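Long-range contacts in dihydrofolate reductase (Moritella profunda, PDB 3IA4), which catalyses the NADPH-dependent reduction of 7,8-dihydrofolate to 5,6,7,8-tetrahydrofolate, a step probably essential for making glycine, purines and DNA precursors: residues 61-66 with 75-80; 109-114 with 155-160; 117-122 with 149-154. One frame throughout, in Å; residues are numbered along the deposited sequence.

Followed from the N terminus, the chain first closes contact 1, where residues 75-80 return beside 61-66 after a loop of eight residues, their first three forming an outermost strand of the main sheet. Contact 2 opens later, at 109-114. Before it can close, contact 3 opens at 117-122 and is completed by 149-154; residues 155-160 then close contact 2, so contact 3 is nested inside the larger loop. Contacts 2 and 3 share strand 153-160, which pairs with strand 111-117, and their centres lie about 19 Å apart. Contacts 1 and 3, on opposite sides of the chain's centre, have centres about 32 Å apart, yet all three reach the same mixed sheet.

Contact 1. Residues 61-66 with 75-80; sequences IVLSRQ and TVVATL. With NDP (NADPH dihydro-nicotinamide-adenine-dinucleotide phosphate), chain E.
V77 sets its CG2 methyl against two side chains of the neighbouring strand, I61 CG2 at 3.7 Å and L63 CD2 at 3.8 Å, meeting both at a slant. The three belong to one face of the sheet, where helix 80-87 covers I61 and V77. V77 CG2 lies between its own backbone N and carbonyl carbon, the crowded position, and from there it reaches both neighbours. L63 divides its work: CD1 meets L80 CD1 almost at a right angle, 3.5 Å away, while CB lies against the bound adenine, 3.7 Å from NDP N3A. On the opposite face of that ring R65 lays its chain, with CG 3.6 Å from NDP C2A, so the base is held between a leucine and the stem of an arginine. Backbone hydrogen bonds of the parallel kind, V62 N to T75 O and V77 N to V62 O, join the two strands, and S64 N to V77 O follows just past them. Beyond the last of these the first strand gives way to an ST turn. S64 OG, anti to the backbone N (chi1 169°), accepts from Q66 N and donates to NDP O1X at 2.7 Å. R65 N adds an almost straight bond to NDP O2X (2.9 Å, 174°), giving the phosphate two grips from adjacent residues. With an alanine in place of S64, O1X would probably lose its hydroxyl partner and Q66 N its acceptor, leaving the turn less well fixed. R45 on helix 45-51 also touches S64. This is the adenosine end of the NADPH site of a dihydrofolate reductase: parallel strands deliver their C-terminal ends to the cofactor, and the turn just past one of them holds the 2'-phosphate, the group that distinguishes NADPH from NADH.

Contact 2. Residues 109-114 with 155-160; sequences ADRLYL and FSLLER
L157 lays its CD1 methyl over one face of the Y113 ring, 3.8 Å from the centroid and 21° off the ring normal, a CH-pi contact between facing residues of two antiparallel strands. The two side chains run alongside each other, with L157 CG anti to the backbone N (chi1 176°) and Y113 CG anti to the carbonyl carbon (chi1 -71°). The same CD1 also comes within 3.4 Å of L112 O. F155 lies beside the tyrosine as well, pointing the same way, and Y113 CB meets the edge of its ring, CE1, at 3.8 Å. Next in line, R111 stretches from CG to NE and brushes L157 CD1 with CB; its NH1 forms a salt bridge with E92, whose carboxylate also bonds Y113 OH. E159 OE2 stays 4.8 Å from R111 NE, near but not in contact. On the other face L114 CD1 meets L158 CD1 at 4.1 Å. R160 bends at its second torsion, carrying NH2 to a water (2.6 Å) that in turn donates to A109 O, while Y133 takes the guanidinium in a cation-pi contact. Five backbone hydrogen bonds run through this ladder, paired at L112 with L158 and at L114 with S156, then a single bond from R160 N to D110 O. Chemically the contact is divided: apolar groups meet across the strands, while the polar ends of R111, Y113 and S156 take partners beyond them, E92 for the first two and E137 for the serine, and a water joins R160 to A109 O at the end of the pairing.

Contact 3. Residues 117-122 with 149-154; sequences IELTTE and NPHNYR
The H151 ring is held between P150 CG on one face and the methyls of L119 on the other, L119 CD1 lying 4.2 Å from the centroid. Its ND1 is joined to E118 O through a water. The Y153 ring has H151 O at its edge and meets the ring of Y143 with the planes about 10° apart; Y153 CB touches I117 CG1 at 4.0 Å. The planes of the E118 carboxylate and the N152 amide are turned 76° from each other, the groups linked by a weak N152 ND2 to E118 OE1 bond of 3.4 Å, while N152 OD1 turns to A145 N. E118 OE2 and R154 NH2, 4.3 Å apart, fall short of a salt bridge and share a water instead. The firm tie is backbone: E118 N to N152 O, 2.9 Å and straight at 179°. A further water donates to E118 O and accepts from N152 N, at the point where E118 centres an inverse gamma turn. Here the antiparallel pairing of strands 111-117 and 153-160 frays into two loops. They correspond to the FG and GH loops of the dihydrofolate reductase fold, and T121 reaches P22 in the neighbouring loop, close to the cofactor site.

Contact 1. Residues 61-66 with 75-80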
loop_
_atom_site.group_PDB
_atom_site.type_symbol
_atom_site.label_atom_id
_atom_site.label_comp_id
_atom_site.label_asym_id
_atom_site.label_seq_id
_atom_site.Cartn_x
_atom_site.Cartn_y
_atom_site.Cartn_z
ATOM N N ILE A 61 -10.807 -4.476 2.893
ATOM C CA ILE A 61 -11.366 -5.228 1.758
ATOM C C ILE A 61 -10.237 -6.107 1.247
ATOM O O ILE A 61 -9.165 -5.583 1.001
ATOM C CB ILE A 61 -11.854 -4.241 0.661
ATOM C CG1 ILE A 61 -12.957 -3.340 1.224
ATOM C CG2 ILE A 61 -12.273 -4.982 -0.651
ATOM C CD1 ILE A 61 -13.272 -2.129 0.347
ATOM N N VAL A 62 -10.477 -7.421 1.127
ATOM C CA VAL A 62 -9.391 -8.328 0.753
ATOM C C VAL A 62 -9.772 -9.036 -0.542
ATOM O O VAL A 62 -10.862 -9.599 -0.653
ATOM C CB VAL A 62 -9.104 -9.339 1.847
ATOM C CG1 VAL A 62 -8.015 -10.361 1.391
ATOM C CG2 VAL A 62 -8.660 -8.604 3.074
ATOM N N LEU A 63 -8.863 -9.030 -1.542
ATOM C CA LEU A 63 -9.144 -9.717 -2.797
ATOM C C LEU A 63 -8.766 -11.193 -2.772
ATOM O O LEU A 63 -7.600 -11.557 -2.516
ATOM C CB LEU A 63 -8.349 -9.003 -3.923
ATOM C CG LEU A 63 -9.081 -7.698 -4.267
ATOM C CD1 LEU A 63 -8.135 -6.573 -4.614
ATOM C CD2 LEU A 63 -10.042 -7.980 -5.427
ATOM N N SER A 64 -9.725 -12.073 -3.040
ATOM C CA SER A 64 -9.353 -13.454 -3.291
ATOM C C SER A 64 -10.372 -14.130 -4.209
ATOM O O SER A 64 -11.553 -13.804 -4.130
ATOM C CB SER A 64 -9.302 -14.238 -1.978
ATOM O OG SER A 64 -9.181 -15.647 -2.213
ATOM N N ARG A 65 -9.933 -15.080 -5.045
ATOM C CA ARG A 65 -10.872 -15.877 -5.841
ATOM C C ARG A 65 -11.203 -17.187 -5.149
ATOM O O ARG A 65 -11.912 -18.002 -5.707
ATOM C CB ARG A 65 -10.357 -16.133 -7.268
ATOM C CG ARG A 65 -10.159 -14.839 -8.033
ATOM C CD ARG A 65 -9.702 -15.067 -9.469
ATOM N NE ARG A 65 -8.801 -13.992 -9.802
ATOM C CZ ARG A 65 -8.326 -13.749 -11.011
ATOM N NH1 ARG A 65 -8.697 -14.521 -12.005
ATOM N NH2 ARG A 65 -7.523 -12.691 -11.224
ATOM N N GLN A 66 -10.654 -17.407 -3.964
ATOM C CA GLN A 66 -10.946 -18.646 -3.229
ATOM C C GLN A 66 -12.335 -18.485 -2.575
ATOM O O GLN A 66 -12.525 -17.624 -1.718
ATOM C CB GLN A 66 -9.816 -18.951 -2.234
ATOM N N THR A 75 -13.931 -7.813 4.536
ATOM C CA THR A 75 -14.837 -8.089 3.454
ATOM C C THR A 75 -14.035 -8.664 2.301
ATOM O O THR A 75 -13.152 -7.978 1.777
ATOM C CB THR A 75 -15.492 -6.771 3.016
ATOM O OG1 THR A 75 -16.243 -6.274 4.147
ATOM C CG2 THR A 75 -16.376 -6.980 1.761
ATOM N N VAL A 76 -14.333 -9.914 1.917
ATOM C CA VAL A 76 -13.610 -10.554 0.805
ATOM C C VAL A 76 -14.386 -10.360 -0.461
ATOM O O VAL A 76 -15.608 -10.615 -0.508
ATOM C CB VAL A 76 -13.396 -12.066 1.059
ATOM C CG1 VAL A 76 -12.817 -12.766 -0.176
ATOM C CG2 VAL A 76 -12.446 -12.210 2.292
ATOM N N VAL A 77 -13.699 -9.909 -1.508
ATOM C CA VAL A 77 -14.350 -9.704 -2.825
ATOM C C VAL A 77 -13.561 -10.439 -3.882
ATOM O O VAL A 77 -12.332 -10.629 -3.738
ATOM C CB VAL A 77 -14.436 -8.241 -3.191
ATOM C CG1 VAL A 77 -15.426 -7.474 -2.240
ATOM C CG2 VAL A 77 -13.046 -7.608 -3.117
ATOM N N ALA A 78 -14.230 -10.856 -4.965
ATOM C CA ALA A 78 -13.557 -11.710 -5.921
ATOM C C ALA A 78 -13.084 -10.990 -7.172
ATOM O O ALA A 78 -12.473 -11.609 -8.066
ATOM C CB ALA A 78 -14.494 -12.905 -6.321
ATOM N N THR A 79 -13.366 -9.699 -7.249
ATOM C CA THR A 79 -12.933 -8.889 -8.399
ATOM C C THR A 79 -12.636 -7.466 -7.914
ATOM O O THR A 79 -13.171 -7.003 -6.874
ATOM C CB THR A 79 -14.007 -8.761 -9.525
ATOM O OG1 THR A 79 -15.144 -8.033 -9.039
ATOM C CG2 THR A 79 -14.476 -10.116 -10.037
ATOM N N LEU A 80 -11.850 -6.745 -8.714
ATOM C CA LEU A 80 -11.560 -5.354 -8.413
ATOM C C LEU A 80 -12.820 -4.502 -8.442
ATOM O O LEU A 80 -12.977 -3.592 -7.624
ATOM C CB LEU A 80 -10.572 -4.793 -9.447
ATOM C CG LEU A 80 -9.061 -4.799 -9.184
ATOM C CD1 LEU A 80 -8.741 -5.428 -7.898
ATOM C CD2 LEU A 80 -8.223 -5.433 -10.315
HETATM P PA NDP E . -0.889 -9.705 -2.967
HETATM O O1A NDP E . -1.086 -8.740 -4.108
HETATM O O2A NDP E . -0.890 -9.240 -1.544
HETATM O O5B NDP E . -1.936 -10.959 -3.039
HETATM C C5B NDP E . -2.142 -11.612 -4.310
HETATM C C4B NDP E . -3.328 -12.546 -4.102
HETATM O O4B NDP E . -4.505 -11.731 -4.188
HETATM C C3B NDP E . -3.509 -13.492 -5.314
HETATM O O3B NDP E . -2.671 -14.634 -5.172
HETATM C C2B NDP E . -4.999 -13.793 -5.313
HETATM O O2B NDP E . -5.376 -14.558 -4.163
HETATM C C1B NDP E . -5.513 -12.402 -4.999
HETATM N N9A NDP E . -5.823 -11.595 -6.199
HETATM C C8A NDP E . -4.947 -10.849 -6.889
HETATM N N7A NDP E . -5.566 -10.160 -7.869
HETATM C C5A NDP E . -6.891 -10.466 -7.787
HETATM C C6A NDP E . -8.129 -10.076 -8.475
HETATM N N6A NDP E . -8.139 -9.220 -9.548
HETATM N N1A NDP E . -9.282 -10.655 -7.994
HETATM C C2A NDP E . -9.361 -11.479 -6.954
HETATM N N3A NDP E . -8.271 -11.864 -6.295
HETATM C C4A NDP E . -7.041 -11.383 -6.672
HETATM O O3 NDP E . 0.448 -10.588 -3.198
HETATM P PN NDP E . 1.972 -10.319 -3.637
HETATM O O1N NDP E . 1.976 -9.717 -4.994
HETATM O O2N NDP E . 2.732 -11.572 -3.395
HETATM O O5D NDP E . 2.434 -9.154 -2.667
HETATM C C5D NDP E . 2.734 -9.476 -1.316
HETATM C C4D NDP E . 4.120 -8.949 -0.963
HETATM O O4D NDP E . 4.095 -7.474 -0.910
HETATM C C3D NDP E . 4.634 -9.399 0.412
HETATM O O3D NDP E . 6.057 -9.600 0.331
HETATM C C2D NDP E . 4.378 -8.194 1.319
HETATM O O2D NDP E . 5.254 -8.122 2.471
HETATM C C1D NDP E . 4.659 -7.074 0.355
HETATM N N1N NDP E . 4.018 -5.800 0.664
HETATM C C2N NDP E . 4.797 -4.721 0.755
HETATM C C3N NDP E . 4.229 -3.484 0.929
HETATM C C7N NDP E . 5.138 -2.300 1.042
HETATM O O7N NDP E . 4.636 -1.196 1.049
HETATM N N7N NDP E . 6.469 -2.421 1.013
HETATM C C4N NDP E . 2.737 -3.227 1.065
HETATM C C5N NDP E . 2.032 -4.482 0.874
HETATM C C6N NDP E . 2.673 -5.690 0.735
HETATM P P2B NDP E . -6.169 -15.965 -4.329
HETATM O O1X NDP E . -6.643 -16.216 -2.964
HETATM O O2X NDP E . -7.167 -15.691 -5.401
HETATM O O3X NDP E . -5.147 -16.922 -4.878
#

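Contact 2. Residues 109-114 with 155-160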
loop_
_atom_site.group_PDB
_atom_site.type_symbol
_atom_site.label_atom_id
_atom_site.label_comp_id
_atom_site.label_asym_id
_atom_site.label_seq_id
_atom_site.Cartn_x
_atom_site.Cartn_y
_atom_site.Cartn_z
ATOM N N ALA A 109 -4.806 4.758 -10.991
ATOM C CA ALA A 109 -4.542 5.463 -9.748
ATOM C C ALA A 109 -4.487 6.952 -9.990
ATOM O O ALA A 109 -3.871 7.457 -10.955
ATOM C CB ALA A 109 -3.239 4.983 -9.107
ATOM N N ASP A 110 -5.158 7.654 -9.104
ATOM C CA ASP A 110 -5.094 9.097 -9.129
ATOM C C ASP A 110 -3.877 9.617 -8.323
ATOM O O ASP A 110 -3.363 10.706 -8.640
ATOM C CB ASP A 110 -6.381 9.634 -8.469
ATOM C CG ASP A 110 -7.636 9.314 -9.282
ATOM O OD1 ASP A 110 -8.614 8.831 -8.686
ATOM O OD2 ASP A 110 -7.680 9.570 -10.522
ATOM N N ARG A 111 -3.518 8.923 -7.222
ATOM C CA ARG A 111 -2.428 9.358 -6.346
ATOM C C ARG A 111 -1.607 8.136 -5.930
ATOM O O ARG A 111 -2.167 7.037 -5.800
ATOM C CB ARG A 111 -2.980 10.001 -5.053
ATOM C CG ARG A 111 -3.786 11.262 -5.242
ATOM C CD ARG A 111 -4.306 11.648 -3.869
ATOM N NE ARG A 111 -4.909 12.972 -3.953
ATOM C CZ ARG A 111 -5.499 13.545 -2.910
ATOM N NH1 ARG A 111 -5.630 12.856 -1.785
ATOM N NH2 ARG A 111 -6.019 14.770 -3.023
ATOM N N LEU A 112 -0.316 8.343 -5.696
ATOM C CA LEU A 112 0.553 7.369 -5.057
ATOM C C LEU A 112 1.087 8.001 -3.796
ATOM O O LEU A 112 1.638 9.100 -3.829
ATOM C CB LEU A 112 1.749 7.025 -5.950
ATOM C CG LEU A 112 1.344 6.413 -7.316
ATOM C CD1 LEU A 112 2.636 6.163 -8.140
ATOM C CD2 LEU A 112 0.448 5.161 -7.226
ATOM N N TYR A 113 0.950 7.304 -2.683
ATOM C CA TYR A 113 1.552 7.741 -1.439
ATOM C C TYR A 113 2.793 6.874 -1.287
ATOM O O TYR A 113 2.712 5.717 -0.880
ATOM C CB TYR A 113 0.618 7.434 -0.250
ATOM C CG TYR A 113 -0.648 8.289 -0.154
ATOM C CD1 TYR A 113 -0.923 8.948 1.038
ATOM C CD2 TYR A 113 -1.583 8.361 -1.189
ATOM C CE1 TYR A 113 -2.071 9.660 1.199
ATOM C CE2 TYR A 113 -2.775 9.131 -1.033
ATOM C CZ TYR A 113 -2.991 9.738 0.196
ATOM O OH TYR A 113 -4.122 10.522 0.365
ATOM N N LEU A 114 3.954 7.397 -1.654
ATOM C CA LEU A 114 5.162 6.590 -1.630
ATOM C C LEU A 114 6.082 6.970 -0.476
ATOM O O LEU A 114 6.463 8.118 -0.304
ATOM C CB LEU A 114 5.957 6.778 -2.938
ATOM C CG LEU A 114 5.179 6.412 -4.233
ATOM C CD1 LEU A 114 6.033 6.496 -5.471
ATOM C CD2 LEU A 114 4.597 4.979 -4.114
ATOM N N PHE A 155 8.675 10.630 2.624
ATOM C CA PHE A 155 7.336 10.500 2.022
ATOM C C PHE A 155 7.133 11.420 0.829
ATOM O O PHE A 155 7.536 12.575 0.851
ATOM C CB PHE A 155 6.335 10.864 3.100
ATOM C CG PHE A 155 4.940 10.828 2.613
ATOM C CD1 PHE A 155 4.390 9.601 2.215
ATOM C CD2 PHE A 155 4.194 11.997 2.445
ATOM C CE1 PHE A 155 3.104 9.535 1.693
ATOM C CE2 PHE A 155 2.874 11.935 1.925
ATOM C CZ PHE A 155 2.348 10.710 1.543
ATOM N N SER A 156 6.486 10.916 -0.230
ATOM C CA SER A 156 6.193 11.733 -1.392
ATOM C C SER A 156 4.790 11.370 -1.850
ATOM O O SER A 156 4.540 10.200 -2.186
ATOM C CB SER A 156 7.235 11.394 -2.485
ATOM O OG SER A 156 6.955 11.983 -3.727
ATOM N N LEU A 157 3.887 12.351 -1.890
ATOM C CA LEU A 157 2.575 12.110 -2.406
ATOM C C LEU A 157 2.503 12.623 -3.837
ATOM O O LEU A 157 2.691 13.822 -4.105
ATOM C CB LEU A 157 1.536 12.698 -1.430
ATOM C CG LEU A 157 0.061 12.657 -1.797
ATOM C CD1 LEU A 157 -0.382 11.454 -2.462
ATOM C CD2 LEU A 157 -0.800 12.938 -0.528
ATOM N N LEU A 158 2.341 11.682 -4.774
ATOM C CA LEU A 158 2.257 12.033 -6.191
ATOM C C LEU A 158 0.834 11.996 -6.719
ATOM O O LEU A 158 0.048 11.062 -6.424
ATOM C CB LEU A 158 3.082 11.069 -7.038
ATOM C CG LEU A 158 4.546 10.853 -6.689
ATOM C CD1 LEU A 158 5.164 9.850 -7.628
ATOM C CD2 LEU A 158 5.242 12.205 -6.833
ATOM N N GLU A 159 0.534 12.963 -7.581
ATOM C CA GLU A 159 -0.750 13.032 -8.257
ATOM C C GLU A 159 -0.530 12.794 -9.733
ATOM O O GLU A 159 0.351 13.416 -10.325
ATOM C CB GLU A 159 -1.289 14.452 -8.035
ATOM C CG GLU A 159 -2.704 14.670 -8.309
ATOM C CD GLU A 159 -3.045 16.134 -8.023
ATOM O OE1 GLU A 159 -2.463 17.014 -8.694
ATOM O OE2 GLU A 159 -3.863 16.386 -7.107
ATOM N N ARG A 160 -1.348 11.927 -10.339
ATOM C CA ARG A 160 -1.228 11.646 -11.769
ATOM C C ARG A 160 -1.510 12.907 -12.572
ATOM O O ARG A 160 -2.473 13.640 -12.284
ATOM C CB ARG A 160 -2.160 10.479 -12.169
ATOM C CG ARG A 160 -2.044 10.090 -13.599
ATOM C CD ARG A 160 -0.833 9.226 -13.937
ATOM N NE ARG A 160 -0.813 9.089 -15.406
ATOM C CZ ARG A 160 -1.389 8.117 -16.098
ATOM N NH1 ARG A 160 -1.342 8.156 -17.464
ATOM N NH2 ARG A 160 -2.031 7.118 -15.490
HETATM O O HOH W 1 -2.287 6.449 -12.960
HETATM O O HOH W 2 -4.719 12.934 -10.613
#

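Contact 3. Residues 117-122 with 149-154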
loop_
_atom_site.group_PDB
_atom_site.type_symbol
_atom_site.label_atom_id
_atom_site.label_comp_id
_atom_site.label_asym_id
_atom_site.label_seq_id
_atom_site.Cartn_x
_atom_site.Cartn_y
_atom_site.Cartn_z
ATOM N N ILE A 117 12.625 4.376 1.062
ATOM C CA ILE A 117 13.650 4.043 2.076
ATOM C C ILE A 117 15.056 3.948 1.487
ATOM O O ILE A 117 15.259 3.305 0.447
ATOM C CB ILE A 117 13.268 2.680 2.708
ATOM C CG1 ILE A 117 11.829 2.754 3.212
ATOM C CG2 ILE A 117 14.303 2.283 3.811
ATOM C CD1 ILE A 117 11.266 1.359 3.666
ATOM N N GLU A 118 16.047 4.589 2.123
ATOM C CA GLU A 118 17.391 4.554 1.574
ATOM C C GLU A 118 18.067 3.259 1.980
ATOM O O GLU A 118 18.837 3.219 2.966
ATOM C CB GLU A 118 18.203 5.756 2.053
ATOM C CG GLU A 118 17.658 7.071 1.552
ATOM C CD GLU A 118 18.565 8.264 1.924
ATOM O OE1 GLU A 118 19.775 8.042 2.234
ATOM O OE2 GLU A 118 18.042 9.399 1.897
ATOM N N LEU A 119 17.762 2.179 1.253
ATOM C CA LEU A 119 18.276 0.866 1.591
ATOM C C LEU A 119 18.322 0.045 0.307
ATOM O O LEU A 119 17.365 0.085 -0.456
ATOM C CB LEU A 119 17.305 0.209 2.579
ATOM C CG LEU A 119 17.556 -1.268 2.859
ATOM C CD1 LEU A 119 18.811 -1.535 3.656
ATOM C CD2 LEU A 119 16.353 -1.682 3.657
ATOM N N THR A 120 19.447 -0.643 0.047
ATOM C CA THR A 120 19.472 -1.649 -1.030
ATOM C C THR A 120 19.311 -3.035 -0.356
ATOM O O THR A 120 20.135 -3.460 0.482
ATOM C CB THR A 120 20.766 -1.604 -1.794
ATOM O OG1 THR A 120 20.862 -0.331 -2.446
ATOM C CG2 THR A 120 20.809 -2.740 -2.843
ATOM N N THR A 121 18.239 -3.699 -0.693
ATOM C CA THR A 121 17.956 -4.995 -0.076
ATOM C C THR A 121 17.468 -5.923 -1.186
ATOM O O THR A 121 16.957 -5.451 -2.210
ATOM C CB THR A 121 16.941 -4.829 1.104
ATOM O OG1 THR A 121 16.894 -6.029 1.893
ATOM C CG2 THR A 121 15.585 -4.491 0.637
ATOM N N GLU A 122 17.659 -7.221 -1.045
ATOM C CA GLU A 122 17.096 -8.160 -2.049
ATOM C C GLU A 122 15.579 -8.305 -1.904
ATOM O O GLU A 122 15.000 -8.274 -0.826
ATOM C CB GLU A 122 17.735 -9.542 -1.916
ATOM C CG GLU A 122 19.091 -9.629 -2.654
ATOM C CD GLU A 122 19.775 -10.972 -2.411
ATOM O OE1 GLU A 122 19.063 -11.935 -1.933
ATOM O OE2 GLU A 122 21.020 -11.028 -2.629
ATOM N N ASN A 149 14.911 3.579 14.188
ATOM C CA ASN A 149 14.702 3.411 12.743
ATOM C C ASN A 149 16.027 3.644 12.070
ATOM O O ASN A 149 16.454 4.773 11.945
ATOM C CB ASN A 149 13.684 4.460 12.264
ATOM C CG ASN A 149 12.350 4.260 12.867
ATOM O OD1 ASN A 149 11.531 3.443 12.359
ATOM N ND2 ASN A 149 12.106 4.949 14.007
ATOM N N PRO A 150 16.674 2.569 11.586
ATOM C CA PRO A 150 18.070 2.620 11.155
ATOM C C PRO A 150 18.312 3.180 9.751
ATOM O O PRO A 150 19.458 3.326 9.388
ATOM C CB PRO A 150 18.500 1.152 11.167
ATOM C CG PRO A 150 17.170 0.339 11.075
ATOM C CD PRO A 150 16.112 1.190 11.652
ATOM N N HIS A 151 17.279 3.466 8.980
ATOM C CA HIS A 151 17.471 3.956 7.627
ATOM C C HIS A 151 16.754 5.260 7.458
ATOM O O HIS A 151 15.667 5.427 7.993
ATOM C CB HIS A 151 16.803 2.939 6.625
ATOM C CG HIS A 151 17.160 1.518 6.916
ATOM N ND1 HIS A 151 18.461 1.076 6.885
ATOM C CD2 HIS A 151 16.400 0.435 7.231
ATOM C CE1 HIS A 151 18.503 -0.207 7.213
ATOM N NE2 HIS A 151 17.267 -0.625 7.417
ATOM N N ASN A 152 17.329 6.167 6.664
ATOM C CA ASN A 152 16.627 7.356 6.265
ATOM C C ASN A 152 15.438 6.964 5.378
ATOM O O ASN A 152 15.553 6.055 4.572
ATOM C CB ASN A 152 17.543 8.206 5.408
ATOM C CG ASN A 152 18.749 8.744 6.175
ATOM O OD1 ASN A 152 18.649 8.998 7.340
ATOM N ND2 ASN A 152 19.887 8.912 5.501
ATOM N N TYR A 153 14.346 7.680 5.518
ATOM C CA TYR A 153 13.208 7.485 4.579
ATOM C C TYR A 153 12.481 8.771 4.365
ATOM O O TYR A 153 12.735 9.759 5.071
ATOM C CB TYR A 153 12.292 6.326 5.005
ATOM C CG TYR A 153 11.571 6.552 6.336
ATOM C CD1 TYR A 153 12.213 6.321 7.542
ATOM C CD2 TYR A 153 10.268 7.016 6.352
ATOM C CE1 TYR A 153 11.534 6.557 8.780
ATOM C CE2 TYR A 153 9.575 7.224 7.562
ATOM C CZ TYR A 153 10.220 6.989 8.756
ATOM O OH TYR A 153 9.526 7.214 9.946
ATOM N N ARG A 154 11.632 8.812 3.343
ATOM C CA ARG A 154 10.955 10.076 3.074
ATOM C C ARG A 154 9.615 9.725 2.450
ATOM O O ARG A 154 9.429 8.643 1.889
ATOM C CB ARG A 154 11.772 11.012 2.154
ATOM C CG ARG A 154 11.849 10.475 0.763
ATOM C CD ARG A 154 12.841 11.293 -0.101
ATOM N NE ARG A 154 12.988 10.658 -1.421
ATOM C CZ ARG A 154 13.861 9.686 -1.686
ATOM N NH1 ARG A 154 13.916 9.155 -2.915
ATOM N NH2 ARG A 154 14.670 9.206 -0.718
HETATM O O HOH W 3 15.409 9.783 2.132
HETATM O O HOH W 4 19.518 5.075 5.149
HETATM O O HOH W 5 20.367 2.362 5.602
#